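Local coordinates for hypothetical protein MerP (Cupriavidus metallidurans, PDB 1OSD), which probably binds mercuric ions in the periplasm as part of bacterial mercury resistance, using a small heavy-metal-associated domain, at residues Q3-S8 / Q55-A60; V34-T37 / Q42-V45. All blocks are in the same frame, centred on the assembly; numbering follows the deposited sequence.

Contact 1: Q3-S8 / Q55-A60; sequences QTVTLS and QKLTKA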
ATOM      1  N   GLN A   3     -13.383   0.876   0.826  1.00 39.32           N
ATOM      2  CA  GLN A   3     -12.733  -0.151   1.626  1.00 39.03           C
ATOM      3  C   GLN A   3     -11.477   0.379   2.245  1.00 37.86           C
ATOM      4  O   GLN A   3     -10.852   1.295   1.676  1.00 36.41           O
ATOM      5  CB  GLN A   3     -12.323  -1.350   0.783  1.00 40.84           C
ATOM      6  CG  GLN A   3     -13.305  -2.361   0.371  1.00 44.45           C
ATOM      7  CD  GLN A   3     -14.321  -2.722   1.422  1.00 52.75           C
ATOM      8  OE1 GLN A   3     -15.508  -2.647   1.150  1.00 58.71           O
ATOM      9  NE2 GLN A   3     -13.866  -3.173   2.586  1.00 58.22           N
ATOM     10  N   THR A   4     -11.128  -0.180   3.416  1.00 37.25           N
ATOM     11  CA  THR A   4      -9.904   0.101   4.094  1.00 38.05           C
ATOM     12  C   THR A   4      -9.155  -1.202   4.385  1.00 39.08           C
ATOM     13  O   THR A   4      -9.646  -2.111   5.018  1.00 40.31           O
ATOM     14  CB  THR A   4     -10.070   1.010   5.306  1.00 38.09           C
ATOM     15  OG1 THR A   4     -10.240   2.385   4.869  1.00 41.21           O
ATOM     16  CG2 THR A   4      -8.744   1.197   5.943  1.00 38.74           C
ATOM     17  N   VAL A   5      -7.927  -1.266   3.903  1.00 38.50           N
ATOM     18  CA  VAL A   5      -7.067  -2.424   4.079  1.00 35.84           C
ATOM     19  C   VAL A   5      -5.707  -1.982   4.603  1.00 36.73           C
ATOM     20  O   VAL A   5      -5.182  -0.938   4.224  1.00 38.25           O
ATOM     21  CB  VAL A   5      -6.934  -3.193   2.773  1.00 34.73           C
ATOM     22  CG1 VAL A   5      -6.168  -2.399   1.713  1.00 35.97           C
ATOM     23  CG2 VAL A   5      -6.306  -4.621   3.005  1.00 38.60           C
ATOM     24  N   THR A   6      -5.155  -2.794   5.507  1.00 37.46           N
ATOM     25  CA  THR A   6      -3.824  -2.683   5.993  1.00 37.71           C
ATOM     26  C   THR A   6      -2.892  -3.720   5.378  1.00 37.16           C
ATOM     27  O   THR A   6      -3.102  -4.936   5.458  1.00 34.58           O
ATOM     28  CB  THR A   6      -3.750  -2.792   7.552  1.00 37.21           C
ATOM     29  OG1 THR A   6      -4.522  -1.762   8.142  1.00 40.32           O
ATOM     30  CG2 THR A   6      -2.334  -2.528   8.026  1.00 40.18           C
ATOM     31  N   LEU A   7      -1.748  -3.207   4.937  1.00 37.50           N
ATOM     32  CA  LEU A   7      -0.783  -4.025   4.229  1.00 36.87           C
ATOM     33  C   LEU A   7       0.463  -4.065   5.013  1.00 36.79           C
ATOM     34  O   LEU A   7       0.918  -3.070   5.578  1.00 36.51           O
ATOM     35  CB  LEU A   7      -0.516  -3.509   2.824  1.00 36.42           C
ATOM     36  CG  LEU A   7      -1.663  -3.351   1.831  1.00 38.49           C
ATOM     37  CD1 LEU A   7      -1.160  -2.816   0.432  1.00 30.64           C
ATOM     38  CD2 LEU A   7      -2.502  -4.680   1.706  1.00 39.38           C
ATOM     39  N   SER A   8       1.017  -5.263   5.075  1.00 35.07           N
ATOM     40  CA  SER A   8       2.329  -5.499   5.658  1.00 35.31           C
ATOM     41  C   SER A   8       3.370  -5.373   4.583  1.00 34.96           C
ATOM     42  O   SER A   8       3.290  -6.081   3.589  1.00 32.49           O
ATOM     43  CB  SER A   8       2.391  -6.844   6.386  0.50 35.12           C
ATOM     44  OG  SER A   8       1.474  -6.752   7.446  0.50 37.67           O
ATOM     45  N   GLN A  55      -5.305  -6.999  -4.680  1.00 40.09           N
ATOM     46  CA  GLN A  55      -4.293  -7.552  -5.541  1.00 41.04           C
ATOM     47  C   GLN A  55      -3.609  -6.507  -6.407  1.00 39.24           C
ATOM     48  O   GLN A  55      -2.425  -6.568  -6.607  1.00 36.60           O
ATOM     49  CB  GLN A  55      -4.825  -8.767  -6.319  1.00 42.79           C
ATOM     50  CG  GLN A  55      -4.687  -8.757  -7.847  1.00 50.64           C
ATOM     51  CD  GLN A  55      -3.273  -9.018  -8.360  1.00 61.07           C
ATOM     52  OE1 GLN A  55      -2.457  -9.705  -7.679  1.00 71.97           O
ATOM     53  NE2 GLN A  55      -2.951  -8.451  -9.538  1.00 58.97           N
ATOM     54  N   LYS A  56      -4.361  -5.527  -6.908  1.00 38.17           N
ATOM     55  CA  LYS A  56      -3.767  -4.477  -7.682  1.00 37.41           C
ATOM     56  C   LYS A  56      -2.907  -3.606  -6.797  1.00 35.79           C
ATOM     57  O   LYS A  56      -1.935  -3.052  -7.241  1.00 33.21           O
ATOM     58  CB  LYS A  56      -4.856  -3.645  -8.369  1.00 37.69           C
ATOM     59  CG  LYS A  56      -5.632  -4.359  -9.547  1.00 42.53           C
ATOM     60  CD  LYS A  56      -4.818  -4.533 -10.861  1.00 49.93           C
ATOM     61  CE  LYS A  56      -5.625  -5.271 -11.981  1.00 49.80           C
ATOM     62  NZ  LYS A  56      -6.991  -4.652 -12.067  1.00 55.83           N
ATOM     63  N   LEU A  57      -3.281  -3.406  -5.545  1.00 35.77           N
ATOM     64  CA  LEU A  57      -2.438  -2.689  -4.597  1.00 35.56           C
ATOM     65  C   LEU A  57      -1.100  -3.397  -4.249  1.00 35.40           C
ATOM     66  O   LEU A  57       0.019  -2.822  -4.216  1.00 30.12           O
ATOM     67  CB  LEU A  57      -3.256  -2.411  -3.264  1.00 35.11           C
ATOM     68  CG  LEU A  57      -4.479  -1.562  -3.399  1.00 40.03           C
ATOM     69  CD1 LEU A  57      -5.147  -1.487  -2.013  1.00 41.17           C
ATOM     70  CD2 LEU A  57      -4.217  -0.092  -3.994  1.00 40.93           C
ATOM     71  N   THR A  58      -1.222  -4.683  -3.984  1.00 37.30           N
ATOM     72  CA  THR A  58      -0.025  -5.439  -3.624  1.00 36.98           C
ATOM     73  C   THR A  58       0.858  -5.597  -4.882  1.00 37.87           C
ATOM     74  O   THR A  58       2.103  -5.630  -4.752  1.00 38.34           O
ATOM     75  CB  THR A  58      -0.358  -6.780  -2.968  1.00 37.09           C
ATOM     76  OG1 THR A  58      -0.971  -7.554  -3.937  1.00 33.99           O
ATOM     77  CG2 THR A  58      -1.405  -6.699  -1.711  1.00 38.93           C
ATOM     78  N   LYS A  59       0.264  -5.613  -6.094  1.00 38.63           N
ATOM     79  CA  LYS A  59       1.095  -5.550  -7.308  1.00 36.72           C
ATOM     80  C   LYS A  59       1.776  -4.198  -7.360  1.00 36.84           C
ATOM     81  O   LYS A  59       2.933  -4.110  -7.627  1.00 38.52           O
ATOM     82  CB  LYS A  59       0.334  -5.846  -8.588  1.00 40.62           C
ATOM     83  CG  LYS A  59       0.951  -5.281  -9.888  1.00 41.20           C
ATOM     84  CD  LYS A  59       1.694  -6.281 -10.868  1.00 52.12           C
ATOM     85  CE  LYS A  59       1.323  -5.984 -12.406  1.00 56.73           C
ATOM     86  NZ  LYS A  59       1.476  -4.540 -12.897  1.00 54.56           N
ATOM     87  N   ALA A  60       1.106  -3.094  -7.095  1.00 36.41           N
ATOM     88  CA  ALA A  60       1.806  -1.835  -7.211  1.00 37.34           C
ATOM     89  C   ALA A  60       3.074  -1.768  -6.309  1.00 36.15           C
ATOM     90  O   ALA A  60       4.099  -1.096  -6.638  1.00 34.31           O
ATOM     91  CB  ALA A  60       0.829  -0.699  -6.832  1.00 37.41           C
TER
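Leu57 of the helical segment 55-60 reaches the strand 3-8 at two places, once with a methyl end and once nearer its root. Its CD1 meets CG1 of Val5 at 4.0 Å, the two side chains running past one another in opposing senses. Val5 sets CG1 between its backbone N and carbonyl carbon (chi1 67°), and this branch, not CG2, does the touching. Closer to the helix backbone, Leu57 CB receives CD1 of Leu7 at a looser 4.3 Å. The other methyl of Leu7 serves a different neighbour: CD2 comes to 4.1 Å from CG2 of Thr58, where the two side chains cross at roughly a right angle. The forked end of Leu7 thus divides its branches between successive helix residues. In Thr58 the same torsion (chi1 66°) that sends OG1 back along the helix leaves CG2 toward Leu7; OG1 bonds Gln55 O at 3.2 Å, approaching from above the carbonyl plane. That oxygen also accepts Lys59 N, from the same face. Strand and helix axes pass 10.6 Å apart at a crossing angle of -33°, and the dispersive contacts bury a modest 137 Å². Such helix-on-sheet packing, through alternate inward-facing strand residues, belongs to the ferredoxin-like βαββαβ sandwich of heavy-metal-associated domains.

Contact 2: V34-T37 / Q42-V45; sequences VDVT and QAVV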
ATOM      1  N   VAL A  34      -3.614   6.934   1.495  1.00 39.58           N
ATOM      2  CA  VAL A  34      -2.567   6.044   1.928  1.00 39.77           C
ATOM      3  C   VAL A  34      -1.732   6.654   3.077  1.00 39.84           C
ATOM      4  O   VAL A  34      -1.166   7.790   2.990  1.00 40.50           O
ATOM      5  CB  VAL A  34      -1.674   5.658   0.829  1.00 38.79           C
ATOM      6  CG1 VAL A  34      -0.683   4.636   1.332  1.00 35.81           C
ATOM      7  CG2 VAL A  34      -2.461   4.964  -0.277  1.00 42.87           C
ATOM      8  N   ASP A  35      -1.687   5.926   4.194  1.00 38.64           N
ATOM      9  CA  ASP A  35      -0.767   6.323   5.259  1.00 37.05           C
ATOM     10  C   ASP A  35       0.161   5.160   5.557  1.00 35.29           C
ATOM     11  O   ASP A  35      -0.296   4.006   5.752  1.00 34.54           O
ATOM     12  CB  ASP A  35      -1.566   6.657   6.493  1.00 38.13           C
ATOM     13  CG  ASP A  35      -2.329   7.960   6.343  1.00 40.45           C
ATOM     14  OD1 ASP A  35      -3.451   8.010   6.870  1.00 41.84           O
ATOM     15  OD2 ASP A  35      -1.864   8.973   5.761  1.00 42.63           O
ATOM     16  N   VAL A  36       1.435   5.476   5.683  1.00 34.46           N
ATOM     17  CA  VAL A  36       2.471   4.466   5.879  1.00 33.92           C
ATOM     18  C   VAL A  36       3.105   4.648   7.219  1.00 33.70           C
ATOM     19  O   VAL A  36       3.332   5.784   7.631  1.00 35.44           O
ATOM     20  CB  VAL A  36       3.534   4.537   4.850  1.00 33.79           C
ATOM     21  CG1 VAL A  36       3.010   4.053   3.511  1.00 38.39           C
ATOM     22  CG2 VAL A  36       4.073   6.060   4.735  1.00 39.16           C
ATOM     23  N   THR A  37       3.542   3.557   7.791  1.00 34.22           N
ATOM     24  CA  THR A  37       4.242   3.540   9.100  1.00 35.24           C
ATOM     25  C   THR A  37       5.478   2.727   9.062  1.00 35.31           C
ATOM     26  O   THR A  37       5.477   1.492   8.811  1.00 32.96           O
ATOM     27  CB  THR A  37       3.300   3.096  10.254  1.00 34.93           C
ATOM     28  OG1 THR A  37       2.193   4.017  10.285  1.00 34.75           O
ATOM     29  CG2 THR A  37       4.027   3.250  11.584  1.00 37.16           C
ATOM     30  N   GLN A  42       4.042  -0.941   7.698  1.00 36.17           N
ATOM     31  CA  GLN A  42       2.754  -1.086   7.132  1.00 36.04           C
ATOM     32  C   GLN A  42       2.206   0.115   6.364  1.00 36.95           C
ATOM     33  O   GLN A  42       2.787   1.227   6.435  1.00 32.44           O
ATOM     34  CB  GLN A  42       1.797  -1.714   8.126  1.00 38.53           C
ATOM     35  CG  GLN A  42       1.542  -1.091   9.433  1.00 43.36           C
ATOM     36  CD  GLN A  42       0.617  -1.937  10.355  1.00 41.51           C
ATOM     37  OE1 GLN A  42       0.864  -3.151  10.643  1.00 47.88           O
ATOM     38  NE2 GLN A  42      -0.276  -1.268  10.889  1.00 36.96           N
ATOM     39  N   ALA A  43       1.225  -0.149   5.494  1.00 35.29           N
ATOM     40  CA  ALA A  43       0.463   0.894   4.735  1.00 35.82           C
ATOM     41  C   ALA A  43      -1.019   0.603   4.860  1.00 36.68           C
ATOM     42  O   ALA A  43      -1.439  -0.576   4.636  1.00 39.38           O
ATOM     43  CB  ALA A  43       0.901   0.899   3.250  1.00 35.60           C
ATOM     44  N   VAL A  44      -1.826   1.643   5.228  1.00 36.10           N
ATOM     45  CA  VAL A  44      -3.274   1.580   5.403  1.00 38.44           C
ATOM     46  C   VAL A  44      -3.878   2.362   4.210  1.00 38.01           C
ATOM     47  O   VAL A  44      -3.617   3.582   4.040  1.00 35.61           O
ATOM     48  CB  VAL A  44      -3.810   2.294   6.797  1.00 36.85           C
ATOM     49  CG1 VAL A  44      -5.391   2.291   6.899  1.00 40.76           C
ATOM     50  CG2 VAL A  44      -3.023   1.856   8.139  1.00 39.29           C
ATOM     51  N   VAL A  45      -4.635   1.645   3.365  1.00 38.83           N
ATOM     52  CA  VAL A  45      -5.092   2.153   2.071  1.00 37.62           C
ATOM     53  C   VAL A  45      -6.567   2.136   2.067  1.00 38.41           C
ATOM     54  O   VAL A  45      -7.190   1.114   2.344  1.00 39.36           O
ATOM     55  CB  VAL A  45      -4.633   1.251   0.918  1.00 38.33           C
ATOM     56  CG1 VAL A  45      -5.017   1.861  -0.447  1.00 39.39           C
ATOM     57  CG2 VAL A  45      -3.178   0.903   1.025  1.00 40.19           C
TER
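Gln42 and Thr37 face each other as a hydrogen-bonded antiparallel pair. Gln42 N donates to Thr37 O in the carbonyl plane, and Thr37 N returns a bond to Gln42 O over 2.8 Å, with its N-H pointing almost straight at the acceptor (168°). Gln42 O has a further close neighbour in the CA of Val36, a CA-H...O contact at 3.3 Å. Ala43 comes next, in a non-hydrogen-bonded pair with Val36 where the Val36 CA and Ala43 CA atoms draw in to 4.3 Å. Its methyl CB meets Val36 CG1 at 3.8 Å; a chi1 of -71° sets CG1 anti to the carbonyl carbon of Val36, and it is this methyl that meets Ala43. Val34 CG1 makes a longer approach to the same CB, so Ala43 CB lies against two valines. At Val44 the pairing returns to hydrogen bonds: Val44 N reaches Asp35 O at 2.9 Å, and Asp35 N reaches Val44 O in return. Val44 and Asp35 direct their side chains to the face shared with Gln42 and Thr37, on which Asp35, Thr37 and Val44 are exposed. Val45 closes the segment beside Val34, both side chains pointing the same way, with Val45 CG1 4.0 Å from Val34 CG2. The axes run 4.7 Å apart at 164°, an antiparallel hairpin pairing within the sheet, and 312 Å² is buried. The face bearing Val34, Val36, Ala43 and Val45 is turned to helix 17-26: Val34 and Val45 touch Ile25, and Val36 touches Pro18. On its other edge, strand 42-48 pairs with strand 2-8, leaving strand 31-37 outermost in the chain's sheet.

The two contacts lie about 9 Å apart, centre to centre, and share one antiparallel sheet, ordered 31-37, 42-48, 2-8, 69-70. Contact 2 ties an edge strand to an inner one; contact 1 sets helix 54-63 against the other inner strand. They meet directly where 2-8 and 42-48 adjoin: Leu7 N lies 2.7 Å from Ala43 O and Val5 O 2.8 Å from Val45 N, both probable hydrogen bonds. Along the chain, the hairpin of contact 2 is nested within the loop closed by contact 1, and strand 42-48 leads on to helix 54-63. Together they join sequence-distant parts into one compact heavy-metal-associated domain.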